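Side-chain contacts in trehalose-6-phosphate phosphatase (Neosartorya fumigata, PDB 5DXL), which is a phosphatase of the trehalose-phosphatase family in the HAD clan, with a core domain around a mixed sheet and a smaller domain around an antiparallel sheet: residues A18-F23 against Q199-D204; S44-R49 against D261-I266; I64-G67 against F72-E75; N103-S108 against P185-K190. One frame throughout, in Å; residues are numbered along the deposited sequence. Where two conformers were deposited one is given.

Overall arrangement
Contacts 2 and 3 are buried, whereas contacts 1 and 4 are only partly so. Contacts 1 and 3 reach the same mixed sheet, at its neighbouring strands 21-25 and 60-65; contact 2 pairs two helices, 45-56 and 259-270, and contact 4 brings together two loops that run between the core and the antiparallel-sheet domain. The chemistry follows the position: aliphatic groups meet in contact 2, a leucine packs on a strand end in contact 3, a tyrosine reaches a strand through a water in contact 1, and a phenylalanine lies against loop backbone in contact 4. Contacts 3 and 4 touch, K190 NZ probably donating to I65 O, while contacts 2 and 4 lie about 29 Å apart between centres.

Contact 1 of 4, residues A18-F23 against Q199-D204; sequences ARKRLF and QEYGTD
With CG of Y201 opposite the carbonyl carbon (chi1 -76°), the phenol ring leaves the 199-204 loop pointing at strand 21-25, where L22 turns its branched end to meet it because its CG lies opposite the backbone N (chi1 171°). The phenol oxygen comes nearest the strand: Y201 OH lies 3.9 Å from L22 CB, and L22 CD2 comes within 4.3 Å of Y201 CE1, approaching the ring obliquely. K20 meets the ring differently. Its chain, extended beyond CG, runs alongside the tyrosine but heads the other way, so that K20 CD sits at the ring edge 4.1 Å from Y201 CE2; its ammonium end goes on to the backbone oxygen of Q207.

Between the phenol and the strand backbone stands a bridging water, which donates to R21 O at 2.7 Å and lies 2.5 Å from Y201 OH, in the plane of the ring. Strand 21-25 is a central strand of the parallel part of the HAD core sheet, and Y201 follows helix 190-199, which leads into the neighbouring strand 211-216. The chain reverses here in a type I turn, closed by G202 N bonding to Q199 O; G202 has a positive phi of 95°, where a CB would crowd the Y201 carbonyl oxygen. R21, whose CB points away from the tyrosine, folds its guanidinium back so that NE donates to A18 O at 3.1 Å, from above the carbonyl plane. The same group bonds to N60 and makes a cation-pi contact with Y15, while Y201 also touches A61 of strand 60-65 and P209.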
# COMPACT_ATOMS: atom_id res chain seq x y z
N ALA A 18 -20.47 -2.39 13.30
CA ALA A 18 -20.22 -3.05 12.03
C ALA A 18 -20.17 -4.57 12.13
O ALA A 18 -19.51 -5.12 13.01
CB ALA A 18 -18.91 -2.54 11.43
N ARG A 19 -20.85 -5.24 11.21
CA ARG A 19 -20.83 -6.69 11.18
C ARG A 19 -19.62 -7.21 10.42
O ARG A 19 -19.12 -8.30 10.70
CB ARG A 19 -22.13 -7.23 10.57
CG ARG A 19 -23.37 -6.92 11.40
CD ARG A 19 -24.64 -7.43 10.74
NE ARG A 19 -24.74 -6.98 9.36
CZ ARG A 19 -25.16 -5.77 8.99
NH1 ARG A 19 -25.50 -4.87 9.90
NH2 ARG A 19 -25.22 -5.45 7.70
N LYS A 20 -19.17 -6.41 9.45
CA LYS A 20 -17.97 -6.73 8.68
C LYS A 20 -17.01 -5.54 8.73
O LYS A 20 -17.42 -4.39 8.50
CB LYS A 20 -18.29 -7.03 7.22
CG LYS A 20 -19.11 -8.30 6.96
CD LYS A 20 -19.15 -8.55 5.46
CE LYS A 20 -20.38 -9.34 5.05
NZ LYS A 20 -20.60 -9.21 3.58
N ARG A 21 -15.74 -5.82 8.99
CA ARG A 21 -14.73 -4.76 9.11
C ARG A 21 -13.58 -5.03 8.16
O ARG A 21 -13.18 -6.18 7.96
CB ARG A 21 -14.19 -4.67 10.54
CG ARG A 21 -15.20 -4.37 11.65
CD ARG A 21 -15.89 -5.63 12.13
NE ARG A 21 -16.50 -5.42 13.45
CZ ARG A 21 -16.02 -5.90 14.59
NH1 ARG A 21 -14.92 -6.65 14.61
NH2 ARG A 21 -16.67 -5.65 15.72
N LEU A 22 -13.04 -3.95 7.58
CA LEU A 22 -11.87 -4.06 6.70
C LEU A 22 -10.76 -3.17 7.22
O LEU A 22 -10.99 -1.99 7.49
CB LEU A 22 -12.24 -3.66 5.27
CG LEU A 22 -11.09 -3.53 4.28
CD1 LEU A 22 -10.39 -4.87 4.03
CD2 LEU A 22 -11.61 -2.95 2.97
N PHE A 23 -9.57 -3.76 7.38
CA PHE A 23 -8.38 -3.02 7.82
C PHE A 23 -7.30 -3.09 6.76
O PHE A 23 -6.99 -4.17 6.26
CB PHE A 23 -7.83 -3.59 9.13
CG PHE A 23 -8.75 -3.42 10.31
CD1 PHE A 23 -8.59 -2.35 11.17
CD2 PHE A 23 -9.75 -4.35 10.58
CE1 PHE A 23 -9.43 -2.20 12.27
CE2 PHE A 23 -10.59 -4.20 11.67
CZ PHE A 23 -10.43 -3.13 12.52
N GLN A 199 -13.81 -3.61 -3.69
CA GLN A 199 -14.69 -4.12 -4.74
C GLN A 199 -14.86 -5.64 -4.66
O GLN A 199 -15.85 -6.17 -5.16
CB GLN A 199 -14.15 -3.72 -6.12
CG GLN A 199 -14.25 -2.23 -6.40
CD GLN A 199 -13.26 -1.78 -7.45
OE1 GLN A 199 -12.48 -2.58 -7.96
NE2 GLN A 199 -13.28 -0.48 -7.76
N GLU A 200 -13.90 -6.32 -4.04
CA GLU A 200 -14.00 -7.77 -3.85
C GLU A 200 -15.25 -8.16 -3.08
O GLU A 200 -15.75 -9.28 -3.20
CB GLU A 200 -12.77 -8.31 -3.11
CG GLU A 200 -11.68 -8.87 -3.99
CD GLU A 200 -10.54 -9.47 -3.17
OE1 GLU A 200 -10.70 -9.58 -1.93
OE2 GLU A 200 -9.50 -9.81 -3.76
N TYR A 201 -15.77 -7.23 -2.27
CA TYR A 201 -17.00 -7.46 -1.52
C TYR A 201 -18.22 -7.48 -2.44
O TYR A 201 -19.30 -7.87 -2.03
CB TYR A 201 -17.19 -6.39 -0.44
CG TYR A 201 -16.31 -6.55 0.79
CD1 TYR A 201 -15.01 -6.07 0.81
CD2 TYR A 201 -16.80 -7.17 1.93
CE1 TYR A 201 -14.21 -6.21 1.94
CE2 TYR A 201 -16.01 -7.32 3.07
CZ TYR A 201 -14.71 -6.83 3.06
OH TYR A 201 -13.92 -6.97 4.18
N GLY A 202 -18.04 -7.04 -3.69
CA GLY A 202 -19.12 -7.03 -4.65
C GLY A 202 -19.85 -5.70 -4.73
O GLY A 202 -19.49 -4.74 -4.05
N THR A 203 -20.89 -5.65 -5.56
CA THR A 203 -21.60 -4.41 -5.84
C THR A 203 -22.87 -4.24 -5.01
O THR A 203 -23.69 -3.37 -5.28
CB THR A 203 -21.96 -4.30 -7.33
OG1 THR A 203 -22.83 -5.38 -7.69
CG2 THR A 203 -20.71 -4.35 -8.19
N ASP A 204 -23.03 -5.08 -3.99
CA ASP A 204 -24.20 -5.01 -3.12
C ASP A 204 -23.90 -4.24 -1.83
O ASP A 204 -23.08 -4.69 -1.02
CB ASP A 204 -24.70 -6.42 -2.79
CG ASP A 204 -25.92 -6.41 -1.88
OD1 ASP A 204 -26.56 -5.35 -1.73
OD2 ASP A 204 -26.25 -7.48 -1.33
O HOH W 1 -14.59 -7.93 6.39

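Contact 2 of 4, residues S44-R49 against D261-I266; sequences SDRVLR and DVIGTI
I263 pushes its branched side chain toward helix 45-56 and touches two successive residues there, V47 on the buried side and R46 on the exposed one. The tighter half is purely aliphatic: I263 CD1 rests 4.0 Å from V47 CG2, the two side chains set nearly perpendicular. Both I263 torsions lie near -60° (chi1 -61°, chi2 -58°), a bend that sends CD1 to the valine while CG2 remains for the arginine. The helices come close at this point, with V47 CA and I263 CA 6.8 Å apart, and I263 also packs on L31 and T50.

Helix 45-56 makes the crossover between the parallel strands 21-25 and 60-65 of the HAD core, and helix 259-270 follows the edge strand 254-256. The first turn of the former is capped by S44, whose OG accepts from V47 N at 3.1 Å in a nearly straight bond (168°), fixing the start of the helix beside the contact.

Toward solvent the fit is looser. R46 offers only its aliphatic stem, R46 CG lying 4.2 Å from I263 CG2, and its chain then bends at chi3 to carry the charge onward. There R49 NH2 lies 3.9 Å above the plane of the R46 guanidinium, over its centre. Behind I263, D261 O takes both T265 N and T265 OG1, from opposite faces of its plane.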
# COMPACT_ATOMS: atom_id res chain seq x y z
N SER A 44 7.99 -5.92 16.72
CA SER A 44 8.06 -6.23 18.13
C SER A 44 7.00 -7.26 18.48
O SER A 44 6.03 -7.45 17.73
CB SER A 44 7.84 -4.98 18.97
OG SER A 44 6.47 -4.65 19.01
N ASP A 45 7.18 -7.93 19.62
CA ASP A 45 6.16 -8.83 20.14
C ASP A 45 4.82 -8.12 20.33
O ASP A 45 3.77 -8.71 20.09
CB ASP A 45 6.61 -9.44 21.47
CG ASP A 45 7.75 -10.43 21.31
OD1 ASP A 45 8.07 -10.82 20.16
OD2 ASP A 45 8.32 -10.84 22.35
N ARG A 46 4.86 -6.85 20.75
CA ARG A 46 3.62 -6.10 20.96
C ARG A 46 2.86 -5.90 19.65
O ARG A 46 1.64 -6.08 19.60
CB ARG A 46 3.91 -4.74 21.60
CG ARG A 46 2.64 -3.90 21.77
CD ARG A 46 2.90 -2.62 22.55
NE ARG A 46 3.31 -2.91 23.92
CZ ARG A 46 2.47 -3.08 24.94
NH1 ARG A 46 1.16 -3.00 24.73
NH2 ARG A 46 2.94 -3.34 26.15
N VAL A 47 3.57 -5.51 18.59
CA VAL A 47 2.95 -5.30 17.28
C VAL A 47 2.33 -6.62 16.81
O VAL A 47 1.17 -6.65 16.37
CB VAL A 47 3.95 -4.78 16.24
CG1 VAL A 47 3.35 -4.83 14.84
CG2 VAL A 47 4.37 -3.34 16.57
N LEU A 48 3.07 -7.71 16.94
CA LEU A 48 2.58 -9.02 16.51
C LEU A 48 1.37 -9.49 17.30
O LEU A 48 0.42 -10.03 16.72
CB LEU A 48 3.70 -10.05 16.60
CG LEU A 48 4.79 -9.85 15.56
CD1 LEU A 48 5.92 -10.86 15.75
CD2 LEU A 48 4.20 -9.95 14.16
N ARG A 49 1.39 -9.31 18.63
CA ARG A 49 0.24 -9.65 19.46
C ARG A 49 -0.99 -8.88 19.02
O ARG A 49 -2.08 -9.42 18.95
CB ARG A 49 0.50 -9.35 20.94
CG ARG A 49 1.31 -10.37 21.71
CD ARG A 49 1.16 -10.15 23.21
NE ARG A 49 1.38 -8.76 23.61
CZ ARG A 49 2.59 -8.23 23.86
NH1 ARG A 49 3.67 -8.98 23.75
NH2 ARG A 49 2.70 -6.96 24.22
N ASP A 261 0.76 5.36 18.52
CA ASP A 261 -0.66 5.71 18.56
C ASP A 261 -1.49 4.76 17.71
O ASP A 261 -2.63 4.45 18.05
CB ASP A 261 -0.85 7.16 18.11
CG ASP A 261 -0.06 8.13 18.96
OD1 ASP A 261 -0.18 8.06 20.20
OD2 ASP A 261 0.71 8.92 18.39
N VAL A 262 -0.93 4.30 16.60
CA VAL A 262 -1.61 3.31 15.77
C VAL A 262 -1.83 2.03 16.57
O VAL A 262 -2.95 1.49 16.63
CB VAL A 262 -0.81 3.01 14.50
CG1 VAL A 262 -1.49 1.90 13.68
CG2 VAL A 262 -0.66 4.28 13.66
N ILE A 263 -0.77 1.55 17.20
CA ILE A 263 -0.87 0.32 17.98
C ILE A 263 -1.84 0.51 19.14
O ILE A 263 -2.66 -0.37 19.41
CB ILE A 263 0.50 -0.14 18.48
CG1 ILE A 263 1.42 -0.42 17.29
CG2 ILE A 263 0.37 -1.39 19.36
CD1 ILE A 263 0.88 -1.46 16.31
N GLY A 264 -1.78 1.67 19.79
CA GLY A 264 -2.72 1.96 20.87
C GLY A 264 -4.16 1.94 20.42
O GLY A 264 -5.05 1.44 21.13
N THR A 265 -4.41 2.49 19.23
CA THR A 265 -5.75 2.53 18.66
C THR A 265 -6.26 1.12 18.34
O THR A 265 -7.41 0.78 18.66
CB THR A 265 -5.77 3.38 17.40
OG1 THR A 265 -5.50 4.73 17.79
CG2 THR A 265 -7.12 3.32 16.73
N ILE A 266 -5.42 0.29 17.73
CA ILE A 266 -5.84 -1.07 17.42
C ILE A 266 -6.07 -1.86 18.72
O ILE A 266 -7.03 -2.63 18.81
CB ILE A 266 -4.82 -1.79 16.52
CG1 ILE A 266 -4.70 -1.03 15.20
CG2 ILE A 266 -5.27 -3.21 16.24
CD1 ILE A 266 -3.48 -1.43 14.39

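Contact 3 of 4, residues I64-G67 against F72-E75; sequences IISG and FLDE
The apolar part of this contact rests on one methyl group, L73 CD2, which points from helix 70-77 at the end of strand 60-65. It lies 4.5 Å from I64 CG2, a long and light touch; the CG1-CD1 branch of the isoleucine leads away from the helix. L73 gets there with CG opposite the carbonyl carbon (chi1 -68°) and a second torsion of -173°.

The same methyl meets a polar atom on its other neighbour: S66 OG lies 4.2 Å from L73 CD2, a loose approach without a bond. S66 OG is hydrogen-bonded to R68 N, just beyond the strand. S66 stands where HAD phosphatases generally carry the serine or threonine of motif II, which is consistent with a place beside the active site.

I64 and S66 both direct their CB atoms at the helix, whereas I65 between them turns the other way and touches M24 and S86. Nearest CA atoms, those of S66 and L73, are 8.4 Å apart. The contact thus closes the first half of the beta-alpha-beta unit formed by strand 60-65, helix 70-77 and strand 84-87, with L73 also touching A87 and I64 packing on L85 and on F25 of strand 21-25.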
# COMPACT_ATOMS: atom_id res chain seq x y z
N ILE A 64 -2.05 -6.31 5.45
CA ILE A 64 -0.78 -5.58 5.51
C ILE A 64 -0.36 -5.31 4.05
O ILE A 64 -0.23 -6.25 3.27
CB ILE A 64 0.32 -6.38 6.23
CG1 ILE A 64 -0.15 -6.91 7.60
CG2 ILE A 64 1.60 -5.54 6.40
CD1 ILE A 64 -0.69 -5.84 8.52
N ILE A 65 -0.18 -4.04 3.70
CA ILE A 65 0.11 -3.65 2.32
C ILE A 65 1.44 -2.91 2.32
O ILE A 65 1.51 -1.76 2.71
CB ILE A 65 -1.02 -2.79 1.74
CG1 ILE A 65 -2.35 -3.53 1.86
CG2 ILE A 65 -0.76 -2.44 0.27
CD1 ILE A 65 -3.56 -2.68 1.53
N SER A 66 2.49 -3.60 1.90
CA SER A 66 3.86 -3.21 2.23
C SER A 66 4.84 -3.31 1.06
O SER A 66 4.66 -4.12 0.16
CB SER A 66 4.35 -4.09 3.39
OG SER A 66 5.72 -3.91 3.66
N GLY A 67 5.88 -2.47 1.09
CA GLY A 67 6.95 -2.58 0.12
C GLY A 67 7.92 -3.71 0.42
O GLY A 67 8.77 -4.05 -0.40
N PHE A 72 10.07 -11.50 3.83
CA PHE A 72 10.05 -10.77 5.09
C PHE A 72 8.68 -10.86 5.75
O PHE A 72 8.56 -11.18 6.93
CB PHE A 72 10.43 -9.30 4.89
CG PHE A 72 10.43 -8.49 6.15
CD1 PHE A 72 9.27 -7.83 6.57
CD2 PHE A 72 11.58 -8.37 6.92
CE1 PHE A 72 9.27 -7.08 7.74
CE2 PHE A 72 11.58 -7.62 8.09
CZ PHE A 72 10.43 -6.98 8.49
N LEU A 73 7.63 -10.56 4.98
CA LEU A 73 6.28 -10.59 5.54
C LEU A 73 5.95 -12.01 5.99
O LEU A 73 5.38 -12.20 7.06
CB LEU A 73 5.23 -10.11 4.54
CG LEU A 73 5.28 -8.63 4.15
CD1 LEU A 73 4.06 -8.31 3.30
CD2 LEU A 73 5.36 -7.72 5.37
N ASP A 74 6.30 -12.99 5.17
CA ASP A 74 5.96 -14.36 5.53
C ASP A 74 6.71 -14.80 6.77
O ASP A 74 6.13 -15.45 7.66
CB ASP A 74 6.22 -15.33 4.39
CG ASP A 74 5.44 -16.62 4.55
OD1 ASP A 74 4.40 -16.61 5.26
OD2 ASP A 74 5.86 -17.64 3.99
N GLU A 75 7.99 -14.45 6.86
CA GLU A 75 8.77 -14.90 8.01
C GLU A 75 8.28 -14.33 9.33
O GLU A 75 8.22 -15.04 10.35
CB GLU A 75 10.25 -14.54 7.81
CG GLU A 75 11.05 -14.77 9.09
CD GLU A 75 12.42 -15.30 8.82
OE1 GLU A 75 13.06 -14.78 7.88
OE2 GLU A 75 12.85 -16.23 9.56

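Contact 4 of 4, residues N103-S108 against P185-K190; sequences NLAESS and PTFVNK
At the junction of the two domains, where the chain leaves the core sheet after strand 101-103 and returns to it after strand 180-185, the ring of F187 lies against L104, A105 and S108. Its closest approaches are to backbone: F187 CZ is 3.7 Å from L104 O and 3.8 Å from A105 CA. L104 CB covers one face, 4.4 Å from F187 CE1, and P185 CB lies over the opposite face, 3.4 Å above the plane toward the rim, so the ring is sandwiched. At the edge, S108 OG lies 4.1 Å from F187 CE2. A chi1 of 62°, which sets CG between backbone N and carbonyl carbon, swings the ring out of its 3-10 turn.

Such paired linkers are as in HAD phosphatases whose cap is inserted in the core. Beyond the ring, N189 caps helix 190-199, and K190 forms salt bridges with D26 and D221, as expected of the HAD motif III lysine. The facing loop is held by its own bonds: S108 OG donates to A105 O at 2.7 Å, close to the carbonyl plane, and S108 N shares that oxygen. In an Asx motif, N103 OD1 accepts from E106 N, which sits 67° out of the side-chain carbonyl plane.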
# COMPACT_ATOMS: atom_id res chain seq x y z
N ASN A 103 1.89 -14.69 -7.44
CA ASN A 103 2.86 -13.79 -8.05
C ASN A 103 2.14 -12.98 -9.12
O ASN A 103 1.94 -13.45 -10.24
CB ASN A 103 4.03 -14.58 -8.65
CG ASN A 103 5.14 -13.69 -9.18
OD1 ASN A 103 4.92 -12.53 -9.53
ND2 ASN A 103 6.35 -14.24 -9.23
N LEU A 104 1.75 -11.76 -8.77
CA LEU A 104 0.91 -10.98 -9.66
C LEU A 104 1.68 -10.47 -10.87
O LEU A 104 1.08 -10.20 -11.92
CB LEU A 104 0.27 -9.81 -8.89
CG LEU A 104 -0.71 -10.30 -7.82
CD1 LEU A 104 -1.21 -9.17 -6.93
CD2 LEU A 104 -1.88 -10.99 -8.50
N ALA A 105 3.00 -10.36 -10.76
CA ALA A 105 3.80 -9.97 -11.90
C ALA A 105 3.77 -11.10 -12.91
O ALA A 105 3.49 -10.87 -14.08
CB ALA A 105 5.24 -9.66 -11.49
N GLU A 106 4.03 -12.32 -12.44
CA GLU A 106 4.07 -13.45 -13.35
C GLU A 106 2.69 -13.79 -13.92
O GLU A 106 2.60 -14.38 -14.99
CB GLU A 106 4.68 -14.68 -12.65
CG GLU A 106 6.20 -14.63 -12.64
CD GLU A 106 6.79 -14.81 -14.04
OE1 GLU A 106 6.48 -15.84 -14.67
OE2 GLU A 106 7.55 -13.92 -14.51
N SER A 107 1.63 -13.39 -13.22
CA SER A 107 0.28 -13.62 -13.72
C SER A 107 -0.13 -12.60 -14.78
O SER A 107 -1.19 -12.72 -15.38
CB SER A 107 -0.72 -13.58 -12.57
OG SER A 107 -0.39 -14.57 -11.61
N SER A 108 0.73 -11.62 -15.02
CA SER A 108 0.45 -10.60 -16.03
C SER A 108 1.29 -10.83 -17.29
O SER A 108 2.27 -11.55 -17.27
CB SER A 108 0.74 -9.20 -15.47
OG SER A 108 2.13 -8.92 -15.45
N PRO A 185 3.86 -1.83 -13.86
CA PRO A 185 2.44 -2.15 -14.02
C PRO A 185 1.54 -1.24 -13.18
O PRO A 185 1.96 -0.78 -12.11
CB PRO A 185 2.35 -3.59 -13.52
CG PRO A 185 3.71 -4.12 -13.68
CD PRO A 185 4.62 -2.97 -13.35
N THR A 186 0.32 -1.01 -13.65
CA THR A 186 -0.63 -0.20 -12.90
C THR A 186 -0.97 -0.84 -11.55
O THR A 186 -1.33 -0.14 -10.60
CB THR A 186 -1.92 0.03 -13.71
OG1 THR A 186 -2.51 -1.23 -14.05
CG2 THR A 186 -1.60 0.80 -14.98
N PHE A 187 -0.81 -2.16 -11.42
CA PHE A 187 -1.21 -2.80 -10.16
C PHE A 187 -0.26 -2.54 -8.98
O PHE A 187 -0.55 -2.94 -7.85
CB PHE A 187 -1.41 -4.33 -10.36
CG PHE A 187 -0.18 -5.10 -10.78
CD1 PHE A 187 0.91 -5.25 -9.93
CD2 PHE A 187 -0.15 -5.74 -12.02
CE1 PHE A 187 2.02 -5.99 -10.31
CE2 PHE A 187 0.96 -6.48 -12.40
CZ PHE A 187 2.04 -6.60 -11.55
N VAL A 188 0.84 -1.86 -9.24
CA VAL A 188 1.80 -1.50 -8.20
C VAL A 188 1.26 -0.37 -7.31
O VAL A 188 1.61 -0.27 -6.13
CB VAL A 188 3.16 -1.08 -8.83
CG1 VAL A 188 4.07 -0.42 -7.81
CG2 VAL A 188 3.83 -2.28 -9.47
N ASN A 189 0.40 0.46 -7.88
CA ASN A 189 -0.19 1.59 -7.16
C ASN A 189 -1.07 1.11 -6.00
O ASN A 189 -1.96 0.27 -6.20
CB ASN A 189 -1.00 2.45 -8.15
CG ASN A 189 -1.50 3.73 -7.53
OD1 ASN A 189 -2.46 3.73 -6.76
ND2 ASN A 189 -0.87 4.85 -7.87
N LYS A 190 -0.83 1.63 -4.80
CA LYS A 190 -1.55 1.18 -3.61
C LYS A 190 -3.04 1.47 -3.65
O LYS A 190 -3.83 0.79 -3.01
CB LYS A 190 -0.93 1.80 -2.35
CG LYS A 190 0.09 0.89 -1.71
CD LYS A 190 0.52 1.38 -0.34
CE LYS A 190 1.66 0.53 0.16
NZ LYS A 190 2.13 0.93 1.51